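PDB 6MPZ: double Glycine Motif Protease domain from AMS/PCAT Transporter, which probably cleaves leader peptides after a double-glycine motif, as a C39-family cysteine protease, so that the transporter can export the mature lantibiotic-type peptide. Local coordinates for residues R11-V16 with Y112-D117; A30-V35 with K66-Y71; K106-K111 with E128-S133. One frame throughout, in Å; residues are numbered along the deposited sequence.

Interaction 1 (R11-V16 with Y112-D117); sequences RGRAKV and YAYIND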
ATOM      1  N   ARG A  11      10.755  10.067   7.305  1.00 54.05           N
ATOM      2  CA  ARG A  11      11.567   9.942   8.538  1.00 57.98           C
ATOM      3  C   ARG A  11      10.985   8.962   9.550  1.00 57.37           C
ATOM      4  O   ARG A  11      11.589   7.927   9.802  1.00 75.57           O
ATOM      5  CB  ARG A  11      11.781  11.301   9.188  1.00 63.19           C
ATOM      6  CG  ARG A  11      13.234  11.519   9.670  1.00 69.82           C
ATOM      7  CD  ARG A  11      14.044  12.633   9.012  1.00 73.20           C
ATOM      8  NE  ARG A  11      15.078  12.184   8.061  1.00 79.45           N
ATOM      9  CZ  ARG A  11      15.911  12.978   7.397  1.00 80.41           C
ATOM     10  NH1 ARG A  11      15.905  14.300   7.571  1.00 84.95           N
ATOM     11  NH2 ARG A  11      16.784  12.441   6.545  1.00 74.47           N
ATOM     12  N   GLY A  12       9.840   9.272  10.136  1.00 54.83           N
ATOM     13  CA  GLY A  12       9.283   8.417  11.192  1.00 52.51           C
ATOM     14  C   GLY A  12       8.143   7.616  10.631  1.00 48.15           C
ATOM     15  O   GLY A  12       8.311   6.941   9.657  1.00 47.67           O
ATOM     16  N   ARG A  13       6.970   7.743  11.232  1.00 49.59           N
ATOM     17  CA  ARG A  13       5.794   7.005  10.833  1.00 48.82           C
ATOM     18  C   ARG A  13       4.697   7.980  10.405  1.00 48.49           C
ATOM     19  O   ARG A  13       4.605   9.086  10.919  1.00 49.67           O
ATOM     20  CB  ARG A  13       5.319   6.120  11.971  1.00 47.22           C
ATOM     21  CG  ARG A  13       6.356   5.086  12.358  1.00 53.64           C
ATOM     22  CD  ARG A  13       5.994   4.340  13.644  1.00 55.83           C
ATOM     23  NE  ARG A  13       6.086   5.205  14.819  1.00 56.12           N
ATOM     24  CZ  ARG A  13       5.435   5.017  15.969  1.00 62.46           C
ATOM     25  NH1 ARG A  13       4.623   3.957  16.168  1.00 66.45           N
ATOM     26  NH2 ARG A  13       5.614   5.891  16.961  1.00 61.78           N
ATOM     27  N   ALA A  14       3.885   7.551   9.440  1.00 43.98           N
ATOM     28  CA  ALA A  14       2.717   8.311   8.965  1.00 40.71           C
ATOM     29  C   ALA A  14       1.524   7.945   9.846  1.00 40.54           C
ATOM     30  O   ALA A  14       1.345   6.766  10.228  1.00 35.80           O
ATOM     31  CB  ALA A  14       2.395   7.983   7.523  1.00 37.30           C
ATOM     32  N   LYS A  15       0.727   8.965  10.218  1.00 36.50           N
ATOM     33  CA  LYS A  15      -0.520   8.740  10.912  1.00 41.88           C
ATOM     34  C   LYS A  15      -1.565   8.419   9.851  1.00 34.39           C
ATOM     35  O   LYS A  15      -1.897   9.258   9.074  1.00 32.91           O
ATOM     36  CB  LYS A  15      -0.914   9.944  11.770  1.00 46.24           C
ATOM     37  CG  LYS A  15      -0.085   9.997  13.062  1.00 51.55           C
ATOM     38  CD  LYS A  15      -0.224  11.295  13.841  1.00 63.99           C
ATOM     39  CE  LYS A  15      -1.581  11.379  14.550  1.00 69.34           C
ATOM     40  NZ  LYS A  15      -1.676  12.605  15.383  1.00 70.53           N
ATOM     41  N   VAL A  16      -2.049   7.186   9.835  1.00 31.40           N
ATOM     42  CA  VAL A  16      -2.985   6.715   8.790  1.00 31.26           C
ATOM     43  C   VAL A  16      -4.181   6.053   9.439  1.00 28.27           C
ATOM     44  O   VAL A  16      -4.015   5.128  10.233  1.00 27.73           O
ATOM     45  CB  VAL A  16      -2.333   5.670   7.823  1.00 32.74           C
ATOM     46  CG1 VAL A  16      -3.277   5.310   6.685  1.00 31.17           C
ATOM     47  CG2 VAL A  16      -1.040   6.218   7.227  1.00 33.08           C
ATOM     48  N   TYR A 112      10.526  -2.875  15.007  1.00 42.01           N
ATOM     49  CA  TYR A 112       9.084  -3.007  14.653  1.00 43.53           C
ATOM     50  C   TYR A 112       8.714  -2.222  13.381  1.00 37.88           C
ATOM     51  O   TYR A 112       9.166  -1.072  13.175  1.00 35.06           O
ATOM     52  CB  TYR A 112       8.165  -2.600  15.835  1.00 44.96           C
ATOM     53  CG  TYR A 112       8.262  -3.565  16.980  1.00 50.00           C
ATOM     54  CD1 TYR A 112       7.637  -4.784  16.911  1.00 54.21           C
ATOM     55  CD2 TYR A 112       9.031  -3.282  18.120  1.00 51.71           C
ATOM     56  CE1 TYR A 112       7.738  -5.706  17.943  1.00 57.98           C
ATOM     57  CE2 TYR A 112       9.190  -4.222  19.118  1.00 51.52           C
ATOM     58  CZ  TYR A 112       8.528  -5.427  19.035  1.00 54.36           C
ATOM     59  OH  TYR A 112       8.622  -6.384  20.010  1.00 50.69           O
ATOM     60  N   ALA A 113       7.895  -2.866  12.553  1.00 37.29           N
ATOM     61  CA  ALA A 113       7.217  -2.234  11.419  1.00 38.24           C
ATOM     62  C   ALA A 113       5.769  -1.943  11.821  1.00 37.33           C
ATOM     63  O   ALA A 113       5.119  -2.764  12.489  1.00 36.82           O
ATOM     64  CB  ALA A 113       7.229  -3.167  10.215  1.00 40.38           C
ATOM     65  N   TYR A 114       5.282  -0.779  11.412  1.00 36.23           N
ATOM     66  CA  TYR A 114       3.932  -0.317  11.757  1.00 38.32           C
ATOM     67  C   TYR A 114       3.026  -0.297  10.505  1.00 33.87           C
ATOM     68  O   TYR A 114       3.219   0.499   9.550  1.00 32.27           O
ATOM     69  CB  TYR A 114       3.999   1.050  12.441  1.00 40.85           C
ATOM     70  CG  TYR A 114       4.605   0.961  13.816  1.00 44.88           C
ATOM     71  CD1 TYR A 114       5.992   0.907  13.980  1.00 42.30           C
ATOM     72  CD2 TYR A 114       3.797   0.869  14.959  1.00 48.12           C
ATOM     73  CE1 TYR A 114       6.563   0.802  15.258  1.00 45.06           C
ATOM     74  CE2 TYR A 114       4.361   0.765  16.233  1.00 47.34           C
ATOM     75  CZ  TYR A 114       5.738   0.723  16.376  1.00 45.22           C
ATOM     76  OH  TYR A 114       6.263   0.610  17.626  1.00 49.79           O
ATOM     77  N   ILE A 115       2.008  -1.139  10.574  1.00 29.76           N
ATOM     78  CA  ILE A 115       1.169  -1.512   9.453  1.00 30.88           C
ATOM     79  C   ILE A 115      -0.317  -1.341   9.819  1.00 33.33           C
ATOM     80  O   ILE A 115      -0.706  -1.516  10.978  1.00 34.59           O
ATOM     81  CB  ILE A 115       1.543  -2.962   9.077  1.00 35.18           C
ATOM     82  CG1 ILE A 115       2.869  -2.951   8.297  1.00 32.70           C
ATOM     83  CG2 ILE A 115       0.456  -3.682   8.322  1.00 39.71           C
ATOM     84  CD1 ILE A 115       3.529  -4.279   8.188  1.00 34.03           C
ATOM     85  N   ASN A 116      -1.114  -0.917   8.844  1.00 30.84           N
ATOM     86  CA  ASN A 116      -2.590  -1.062   8.891  1.00 31.03           C
ATOM     87  C   ASN A 116      -2.906  -2.212   7.966  1.00 31.93           C
ATOM     88  O   ASN A 116      -2.810  -2.085   6.755  1.00 31.66           O
ATOM     89  CB  ASN A 116      -3.288   0.239   8.427  1.00 30.49           C
ATOM     90  CG  ASN A 116      -3.303   1.329   9.513  1.00 30.60           C
ATOM     91  OD1 ASN A 116      -2.963   1.059  10.681  1.00 29.30           O
ATOM     92  ND2 ASN A 116      -3.655   2.579   9.121  1.00 28.03           N
ATOM     93  N   ASP A 117      -3.173  -3.365   8.571  1.00 35.62           N
ATOM     94  CA  ASP A 117      -3.540  -4.567   7.874  1.00 34.88           C
ATOM     95  C   ASP A 117      -5.086  -4.573   7.716  1.00 37.47           C
ATOM     96  O   ASP A 117      -5.803  -4.555   8.714  1.00 35.87           O
ATOM     97  CB  ASP A 117      -3.091  -5.787   8.685  1.00 32.70           C
ATOM     98  CG  ASP A 117      -3.408  -7.105   7.992  1.00 36.21           C
ATOM     99  OD1 ASP A 117      -4.360  -7.222   7.157  1.00 34.36           O
ATOM    100  OD2 ASP A 117      -2.685  -8.062   8.279  1.00 37.26           O
TER
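Arg13 reaches over one face of the Tyr114 ring and lays both its CD methylene and one arm of its guanidinium on it. The cation-pi contact is nearly vertical: Arg13 CZ stands 4.3 Å from the ring centroid of Tyr114, only 7° off the normal. The guanidinium does not stack flat, its plane being turned 61° from the ring, and it meets the aromatic cloud through NH1, which lies 3.2 Å from Tyr114 CE2. Nearer the root of the ring, Arg13 CD makes a CH-pi contact at 3.9 Å from the same Tyr114 centroid. With CD already over the ring, a bend at chi3 folds the guanidinium back so that NH1 comes down on the same face. This pair lies toward the surface, with Lys109 of strand 101-109 also against Tyr114.

The loop 11-16 precedes helix 27-38; where the segments touch, residues 13-16 run in nearly the same direction as 114-116 of the antiparallel sheet, without joining that strand by backbone pairing. Strand 101-109 intervenes: Lys106 bonds through its backbone to both Ala14 and Tyr114.

At the buried end, Asn116 ND2 donates to Val16 O over 2.8 Å, with an N-H...O angle of 150°. The acceptor lies in the amide plane of Asn116, whereas the donor stands well above the carbonyl plane of Val16. The other end of the amide, OD1, takes a hydrogen bond from Lys106 NZ, so both polar ends of Asn116 are engaged and its rotation is fixed. Val16 CB packs against Asn116 ND2 at 3.6 Å.

Interaction 2 (A30-V35 with K66-Y71); sequences ASLAMV and KAARNY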
ATOM      1  N   ALA A  30      -9.091  -1.543   0.271  1.00 23.90           N
ATOM      2  CA  ALA A  30      -9.007  -0.994   1.608  1.00 25.66           C
ATOM      3  C   ALA A  30      -7.660  -0.256   1.805  1.00 25.16           C
ATOM      4  O   ALA A  30      -7.643   0.836   2.338  1.00 22.34           O
ATOM      5  CB  ALA A  30      -9.157  -2.119   2.632  1.00 27.86           C
ATOM      6  N   SER A  31      -6.568  -0.839   1.290  1.00 23.74           N
ATOM      7  CA  SER A  31      -5.243  -0.285   1.424  1.00 23.02           C
ATOM      8  C   SER A  31      -5.193   1.023   0.622  1.00 22.48           C
ATOM      9  O   SER A  31      -4.721   2.007   1.140  1.00 20.59           O
ATOM     10  CB  SER A  31      -4.137  -1.270   0.930  1.00 22.93           C
ATOM     11  OG  SER A  31      -4.112  -2.470   1.720  1.00 25.37           O
ATOM     12  N   LEU A  32      -5.677   1.056  -0.616  1.00 22.52           N
ATOM     13  CA  LEU A  32      -5.670   2.369  -1.325  1.00 25.15           C
ATOM     14  C   LEU A  32      -6.621   3.400  -0.636  1.00 28.09           C
ATOM     15  O   LEU A  32      -6.394   4.598  -0.699  1.00 29.15           O
ATOM     16  CB  LEU A  32      -6.033   2.217  -2.771  1.00 24.35           C
ATOM     17  CG  LEU A  32      -6.079   3.510  -3.623  1.00 23.10           C
ATOM     18  CD1 LEU A  32      -4.774   4.256  -3.626  1.00 23.79           C
ATOM     19  CD2 LEU A  32      -6.417   3.126  -5.051  1.00 22.61           C
ATOM     20  N   ALA A  33      -7.684   2.932   0.005  1.00 30.03           N
ATOM     21  CA  ALA A  33      -8.649   3.851   0.659  1.00 30.71           C
ATOM     22  C   ALA A  33      -7.953   4.602   1.806  1.00 30.35           C
ATOM     23  O   ALA A  33      -8.042   5.840   1.892  1.00 28.03           O
ATOM     24  CB  ALA A  33      -9.905   3.094   1.142  1.00 29.22           C
ATOM     25  N   MET A  34      -7.198   3.851   2.618  1.00 28.78           N
ATOM     26  CA  MET A  34      -6.325   4.398   3.684  1.00 24.92           C
ATOM     27  C   MET A  34      -5.306   5.390   3.164  1.00 25.84           C
ATOM     28  O   MET A  34      -5.134   6.444   3.795  1.00 28.99           O
ATOM     29  CB  MET A  34      -5.614   3.285   4.446  1.00 23.13           C
ATOM     30  CG  MET A  34      -6.530   2.507   5.298  1.00 24.50           C
ATOM     31  SD  MET A  34      -5.883   1.181   6.384  1.00 26.27           S
ATOM     32  CE  MET A  34      -5.785  -0.197   5.276  1.00 25.20           C
ATOM     33  N   VAL A  35      -4.637   5.080   2.044  1.00 26.39           N
ATOM     34  CA  VAL A  35      -3.698   6.045   1.422  1.00 28.44           C
ATOM     35  C   VAL A  35      -4.417   7.329   0.960  1.00 28.18           C
ATOM     36  O   VAL A  35      -3.944   8.431   1.215  1.00 29.54           O
ATOM     37  CB  VAL A  35      -2.835   5.462   0.253  1.00 26.31           C
ATOM     38  CG1 VAL A  35      -1.967   6.546  -0.390  1.00 24.96           C
ATOM     39  CG2 VAL A  35      -1.920   4.369   0.735  1.00 26.77           C
ATOM     40  N   LYS A  66      -3.071   2.391 -11.146  1.00 36.86           N
ATOM     41  CA  LYS A  66      -3.887   3.136 -12.137  1.00 36.11           C
ATOM     42  C   LYS A  66      -5.038   3.901 -11.479  1.00 32.07           C
ATOM     43  O   LYS A  66      -5.293   5.058 -11.825  1.00 29.39           O
ATOM     44  CB  LYS A  66      -4.484   2.199 -13.203  1.00 38.50           C
ATOM     45  CG  LYS A  66      -3.489   1.762 -14.272  1.00 40.49           C
ATOM     46  CD  LYS A  66      -4.183   0.965 -15.363  1.00 45.22           C
ATOM     47  CE  LYS A  66      -3.178   0.337 -16.313  1.00 44.37           C
ATOM     48  NZ  LYS A  66      -3.879  -0.494 -17.336  1.00 51.01           N
ATOM     49  N   ALA A  67      -5.724   3.248 -10.551  1.00 27.42           N
ATOM     50  CA  ALA A  67      -6.806   3.890  -9.784  1.00 30.04           C
ATOM     51  C   ALA A  67      -6.258   5.073  -8.964  1.00 32.28           C
ATOM     52  O   ALA A  67      -6.851   6.139  -8.969  1.00 33.35           O
ATOM     53  CB  ALA A  67      -7.505   2.870  -8.881  1.00 30.76           C
ATOM     54  N   ALA A  68      -5.086   4.906  -8.330  1.00 32.21           N
ATOM     55  CA  ALA A  68      -4.469   5.985  -7.548  1.00 33.90           C
ATOM     56  C   ALA A  68      -4.175   7.210  -8.431  1.00 33.24           C
ATOM     57  O   ALA A  68      -4.379   8.359  -8.014  1.00 34.34           O
ATOM     58  CB  ALA A  68      -3.196   5.480  -6.901  1.00 32.50           C
ATOM     59  N   ARG A  69      -3.706   6.949  -9.648  1.00 33.16           N
ATOM     60  CA  ARG A  69      -3.361   8.010 -10.618  1.00 36.60           C
ATOM     61  C   ARG A  69      -4.563   8.802 -11.069  1.00 37.20           C
ATOM     62  O   ARG A  69      -4.461  10.005 -11.194  1.00 40.52           O
ATOM     63  CB  ARG A  69      -2.646   7.443 -11.839  1.00 37.20           C
ATOM     64  CG  ARG A  69      -1.206   7.069 -11.581  1.00 40.51           C
ATOM     65  CD  ARG A  69      -0.527   6.576 -12.868  1.00 43.55           C
ATOM     66  NE  ARG A  69       0.672   5.781 -12.561  1.00 42.07           N
ATOM     67  CZ  ARG A  69       0.885   4.504 -12.872  1.00 41.85           C
ATOM     68  NH1 ARG A  69       0.003   3.791 -13.549  1.00 42.14           N
ATOM     69  NH2 ARG A  69       2.031   3.929 -12.516  1.00 41.55           N
ATOM     70  N   ASN A  70      -5.691   8.137 -11.316  1.00 38.69           N
ATOM     71  CA  ASN A  70      -6.931   8.832 -11.663  1.00 44.78           C
ATOM     72  C   ASN A  70      -7.453   9.696 -10.510  1.00 45.94           C
ATOM     73  O   ASN A  70      -8.106  10.705 -10.754  1.00 45.70           O
ATOM     74  CB  ASN A  70      -8.022   7.862 -12.137  1.00 47.57           C
ATOM     75  CG  ASN A  70      -7.786   7.365 -13.566  1.00 52.77           C
ATOM     76  OD1 ASN A  70      -8.058   6.208 -13.871  1.00 59.37           O
ATOM     77  ND2 ASN A  70      -7.285   8.237 -14.452  1.00 55.76           N
ATOM     78  N   TYR A  71      -7.149   9.328  -9.267  1.00 43.80           N
ATOM     79  CA  TYR A  71      -7.492  10.173  -8.105  1.00 44.09           C
ATOM     80  C   TYR A  71      -6.470  11.278  -7.803  1.00 41.75           C
ATOM     81  O   TYR A  71      -6.536  11.894  -6.744  1.00 42.09           O
ATOM     82  CB  TYR A  71      -7.660   9.319  -6.847  1.00 44.25           C
ATOM     83  CG  TYR A  71      -8.686   8.214  -6.926  1.00 44.68           C
ATOM     84  CD1 TYR A  71      -9.954   8.423  -7.491  1.00 42.80           C
ATOM     85  CD2 TYR A  71      -8.405   6.955  -6.367  1.00 47.67           C
ATOM     86  CE1 TYR A  71     -10.895   7.409  -7.530  1.00 40.53           C
ATOM     87  CE2 TYR A  71      -9.334   5.925  -6.402  1.00 48.68           C
ATOM     88  CZ  TYR A  71     -10.577   6.152  -6.974  1.00 48.10           C
ATOM     89  OH  TYR A  71     -11.478   5.100  -6.972  1.00 45.38           O
TER
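Helices 27-38 and 61-70 belong to the helical half of the papain-like (clan CA) fold of C39 peptidases, and they meet here through a single leucine set against two alanines and a tyrosine. Leu32 is the one residue of 30-35 that reaches across. Its CG is anti to the backbone N (chi1 179°), which extends the isobutyl group away from its own helix and presents both methyls to the other. The branches divide the work. CD1 packs on Ala68 CB at 3.8 Å, while CD2 lies 4.0 Å from Ala67 CB and equally close to the backbone N of Ala68. The small alanine side chains let the leucine come down almost onto the helix backbone, and Leu32 and Ala68 have their CA atoms 7.3 Å apart.

Tyr71, the first residue to leave helical geometry after 61-70, borders the same leucine branch. Leu32 CD2 approaches the edge of its ring, near the ring plane, 4.3 Å from CE2, so the contact is made by the rim of the ring and not by a face. The hydroxyl of Tyr71 is hydrogen-bonded to Asp51 of helix 45-52, a link that ties down the far end of the ring.

Helix 45-52 also supplies Cys52, which touches Leu32, and Phe141 of strand 137-142 lies against both Val35 and Ala68. The contact is buried, and its side-chain packing is apolar. Helix 27-38 begins at Cys27, which with His101 and Asp117 forms a probable catalytic triad; a helix led by the cysteine and packed among other helices beside an antiparallel sheet is characteristic of papain-like cysteine proteases.

Interaction 3 (K106-K111 with E128-S133); sequences KGFKGK and EEFDRS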
ATOM      1  N   LYS A 106       3.124   2.116   7.376  1.00 26.50           N
ATOM      2  CA  LYS A 106       3.165   3.448   7.942  1.00 28.21           C
ATOM      3  C   LYS A 106       4.576   3.903   8.284  1.00 29.17           C
ATOM      4  O   LYS A 106       4.831   5.109   8.280  1.00 28.02           O
ATOM      5  CB  LYS A 106       2.307   3.532   9.188  1.00 29.78           C
ATOM      6  CG  LYS A 106       0.826   3.267   8.926  1.00 28.18           C
ATOM      7  CD  LYS A 106       0.022   3.389  10.197  1.00 26.29           C
ATOM      8  CE  LYS A 106       0.268   2.172  11.058  1.00 31.04           C
ATOM      9  NZ  LYS A 106      -0.488   2.210  12.302  1.00 34.50           N
ATOM     10  N   GLY A 107       5.468   2.937   8.535  1.00 27.75           N
ATOM     11  CA  GLY A 107       6.898   3.159   8.769  1.00 25.43           C
ATOM     12  C   GLY A 107       7.469   2.142   9.726  1.00 26.56           C
ATOM     13  O   GLY A 107       6.834   1.126  10.013  1.00 25.01           O
ATOM     14  N   PHE A 108       8.642   2.476  10.265  1.00 30.15           N
ATOM     15  CA  PHE A 108       9.431   1.621  11.167  1.00 29.96           C
ATOM     16  C   PHE A 108       9.828   2.409  12.412  1.00 31.26           C
ATOM     17  O   PHE A 108      10.015   3.639  12.347  1.00 28.18           O
ATOM     18  CB  PHE A 108      10.692   1.164  10.449  1.00 30.46           C
ATOM     19  CG  PHE A 108      10.426   0.350   9.196  1.00 30.65           C
ATOM     20  CD1 PHE A 108      10.159  -1.025   9.269  1.00 32.93           C
ATOM     21  CD2 PHE A 108      10.455   0.952   7.936  1.00 32.26           C
ATOM     22  CE1 PHE A 108       9.906  -1.763   8.135  1.00 29.57           C
ATOM     23  CE2 PHE A 108      10.196   0.208   6.784  1.00 32.24           C
ATOM     24  CZ  PHE A 108       9.935  -1.144   6.881  1.00 30.93           C
ATOM     25  N   LYS A 109       9.880   1.726  13.552  1.00 29.81           N
ATOM     26  CA  LYS A 109      10.534   2.265  14.737  1.00 36.59           C
ATOM     27  C   LYS A 109      11.073   1.112  15.568  1.00 37.96           C
ATOM     28  O   LYS A 109      10.371   0.130  15.812  1.00 34.48           O
ATOM     29  CB  LYS A 109       9.569   3.102  15.572  1.00 40.64           C
ATOM     30  CG  LYS A 109      10.178   3.838  16.762  1.00 43.02           C
ATOM     31  CD  LYS A 109       9.094   4.217  17.794  1.00 47.46           C
ATOM     32  CE  LYS A 109       9.267   5.644  18.262  1.00 54.16           C
ATOM     33  NZ  LYS A 109       9.421   6.685  17.176  1.00 53.64           N
ATOM     34  N   GLY A 110      12.328   1.234  15.998  1.00 37.30           N
ATOM     35  CA  GLY A 110      12.989   0.156  16.729  1.00 37.98           C
ATOM     36  C   GLY A 110      13.017  -1.145  15.962  1.00 38.39           C
ATOM     37  O   GLY A 110      13.335  -1.151  14.781  1.00 37.37           O
ATOM     38  N   LYS A 111      12.660  -2.241  16.638  1.00 40.56           N
ATOM     39  CA  LYS A 111      12.614  -3.570  16.071  1.00 46.10           C
ATOM     40  C   LYS A 111      11.252  -3.900  15.449  1.00 43.63           C
ATOM     41  O   LYS A 111      10.870  -5.066  15.410  1.00 40.28           O
ATOM     42  CB  LYS A 111      12.986  -4.581  17.160  1.00 51.98           C
ATOM     43  CG  LYS A 111      14.488  -4.501  17.480  1.00 56.33           C
ATOM     44  CD  LYS A 111      14.866  -3.606  18.646  1.00 63.19           C
ATOM     45  CE  LYS A 111      14.967  -4.423  19.928  1.00 69.93           C
ATOM     46  NZ  LYS A 111      16.102  -5.414  19.914  1.00 70.99           N
ATOM     47  N   GLU A 128      11.901  -9.310  12.115  1.00 59.86           N
ATOM     48  CA  GLU A 128      12.235 -10.625  11.543  1.00 61.54           C
ATOM     49  C   GLU A 128      11.038 -11.141  10.773  1.00 55.05           C
ATOM     50  O   GLU A 128      11.202 -11.569   9.611  1.00 57.00           O
ATOM     51  CB  GLU A 128      12.748 -11.624  12.584  1.00 70.22           C
ATOM     52  CG  GLU A 128      11.795 -11.836  13.779  1.00 78.44           C
ATOM     53  CD  GLU A 128      10.694 -12.866  13.601  1.00 85.51           C
ATOM     54  OE1 GLU A 128      10.743 -13.671  12.647  1.00 87.04           O
ATOM     55  OE2 GLU A 128       9.754 -12.834  14.434  1.00 78.78           O
ATOM     56  N   GLU A 129       9.842 -11.042  11.377  1.00 49.00           N
ATOM     57  CA  GLU A 129       8.608 -11.441  10.710  1.00 46.40           C
ATOM     58  C   GLU A 129       8.308 -10.496   9.515  1.00 42.30           C
ATOM     59  O   GLU A 129       8.019 -10.960   8.425  1.00 36.09           O
ATOM     60  CB  GLU A 129       7.450 -11.458  11.692  1.00 44.80           C
ATOM     61  CG  GLU A 129       6.100 -11.806  11.085  1.00 48.03           C
ATOM     62  CD  GLU A 129       4.973 -11.823  12.082  1.00 45.60           C
ATOM     63  OE1 GLU A 129       5.221 -12.274  13.206  1.00 55.47           O
ATOM     64  OE2 GLU A 129       3.813 -11.501  11.729  1.00 51.51           O
ATOM     65  N   PHE A 130       8.446  -9.190   9.704  1.00 45.07           N
ATOM     66  CA  PHE A 130       8.325  -8.263   8.574  1.00 44.32           C
ATOM     67  C   PHE A 130       9.147  -8.713   7.393  1.00 43.22           C
ATOM     68  O   PHE A 130       8.612  -8.873   6.304  1.00 43.86           O
ATOM     69  CB  PHE A 130       8.751  -6.845   8.928  1.00 40.96           C
ATOM     70  CG  PHE A 130       8.614  -5.879   7.779  1.00 39.89           C
ATOM     71  CD1 PHE A 130       7.372  -5.262   7.503  1.00 39.64           C
ATOM     72  CD2 PHE A 130       9.680  -5.626   6.942  1.00 37.34           C
ATOM     73  CE1 PHE A 130       7.238  -4.375   6.442  1.00 36.80           C
ATOM     74  CE2 PHE A 130       9.540  -4.748   5.879  1.00 37.36           C
ATOM     75  CZ  PHE A 130       8.311  -4.113   5.641  1.00 36.52           C
ATOM     76  N   ASP A 131      10.436  -8.953   7.634  1.00 46.66           N
ATOM     77  CA  ASP A 131      11.382  -9.344   6.583  1.00 45.76           C
ATOM     78  C   ASP A 131      10.949 -10.598   5.826  1.00 45.83           C
ATOM     79  O   ASP A 131      11.161 -10.666   4.613  1.00 41.03           O
ATOM     80  CB  ASP A 131      12.811  -9.518   7.131  1.00 50.40           C
ATOM     81  CG  ASP A 131      13.478  -8.176   7.553  1.00 52.60           C
ATOM     82  OD1 ASP A 131      12.919  -7.072   7.325  1.00 51.05           O
ATOM     83  OD2 ASP A 131      14.589  -8.211   8.116  1.00 52.35           O
ATOM     84  N   ARG A 132      10.327 -11.586   6.495  1.00 46.38           N
ATOM     85  CA  ARG A 132       9.826 -12.757   5.744  1.00 45.50           C
ATOM     86  C   ARG A 132       8.477 -12.555   5.044  1.00 44.78           C
ATOM     87  O   ARG A 132       8.244 -13.168   4.010  1.00 46.41           O
ATOM     88  CB  ARG A 132       9.836 -14.031   6.575  1.00 50.34           C
ATOM     89  CG  ARG A 132       8.931 -14.130   7.768  1.00 58.39           C
ATOM     90  CD  ARG A 132       8.811 -15.568   8.298  1.00 63.93           C
ATOM     91  NE  ARG A 132       9.637 -15.783   9.503  1.00 68.07           N
ATOM     92  CZ  ARG A 132       9.315 -15.433  10.750  1.00 68.10           C
ATOM     93  NH1 ARG A 132       8.109 -14.970  11.044  1.00 67.20           N
ATOM     94  NH2 ARG A 132      10.187 -15.708  11.720  1.00 65.05           N
ATOM     95  N   SER A 133       7.618 -11.702   5.599  1.00 40.67           N
ATOM     96  CA  SER A 133       6.260 -11.465   5.092  1.00 39.13           C
ATOM     97  C   SER A 133       6.201 -10.458   3.911  1.00 41.15           C
ATOM     98  O   SER A 133       5.435 -10.651   2.943  1.00 40.69           O
ATOM     99  CB  SER A 133       5.340 -10.964   6.209  1.00 37.39           C
ATOM    100  OG  SER A 133       5.116 -11.985   7.138  1.00 40.24           O
TER
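Phe108 turns the edge of its ring to one face of Phe130, making a T-shaped (edge-to-face) pair. The planes stand 87° apart and the centroids are separated by 5.1 Å. Phe108 presents the CE1-CZ side of its ring: CZ lies 3.6 Å from Phe130 CZ, and CE1 is 3.8 Å from Phe130 CE2. CE1 sits 3.7 Å above the plane of Phe130, displaced from the middle of the face toward the rim. The edge of Phe130 has a neighbour too, as the carboxylate oxygen Asp131 OD1 lies in its plane. That oxygen forms a salt bridge with Lys86 of helix 82-88, and Lys86 also touches the Phe108 side chain.

The two rings start from different settings. Phe130 points from its helix toward strand 101-109, with CG anti to the backbone N (chi1 -179°), which carries the ring out to the Phe108 edge. Phe108, with its CG beside the backbone N (chi1 -61°), brings the end of its ring closer to the helix than its CB direction alone would suggest.

Upstream in the same strand, Lys106 and Gly107 both face Tyr114 in a classic beta bulge. Gly107 adopts backbone angles at which a CB would press on the preceding carbonyl oxygen.

The pair joins strand 101-109 to helix 127-133, which packs on one side of the antiparallel sheet. Ala113 of the adjoining strand 112-117 touches both rings, while Ile115 of that strand, Ile95 of strand 93-97 and Leu85 of helix 82-88 border Phe130; Phe91 lies against Phe108.

How the interactions relate
From the N terminus, the loop 11-16 meets strand 112-117 in interaction 1, closing a long loop of 95 intervening residues. Interaction 2 lies wholly within that loop, joining helix 27-38 to helix 61-70. Interaction 3 crosses interaction 1 instead: segment 106-111 precedes 112-117 and segment 128-133 follows it. The two, with centres about 10 Å apart, meet where the neighbouring strands 112-117 (interaction 1) and 101-109 (interaction 3) pair, and interaction 3 ties on helix 127-133. Interaction 2 lies on the opposite side of the chain's centre, among the helices, yet its Met34 touches Val16 and Asn116 of interaction 1. Interactions 2 and 3 follow in series, their nearest atoms about 7 Å apart.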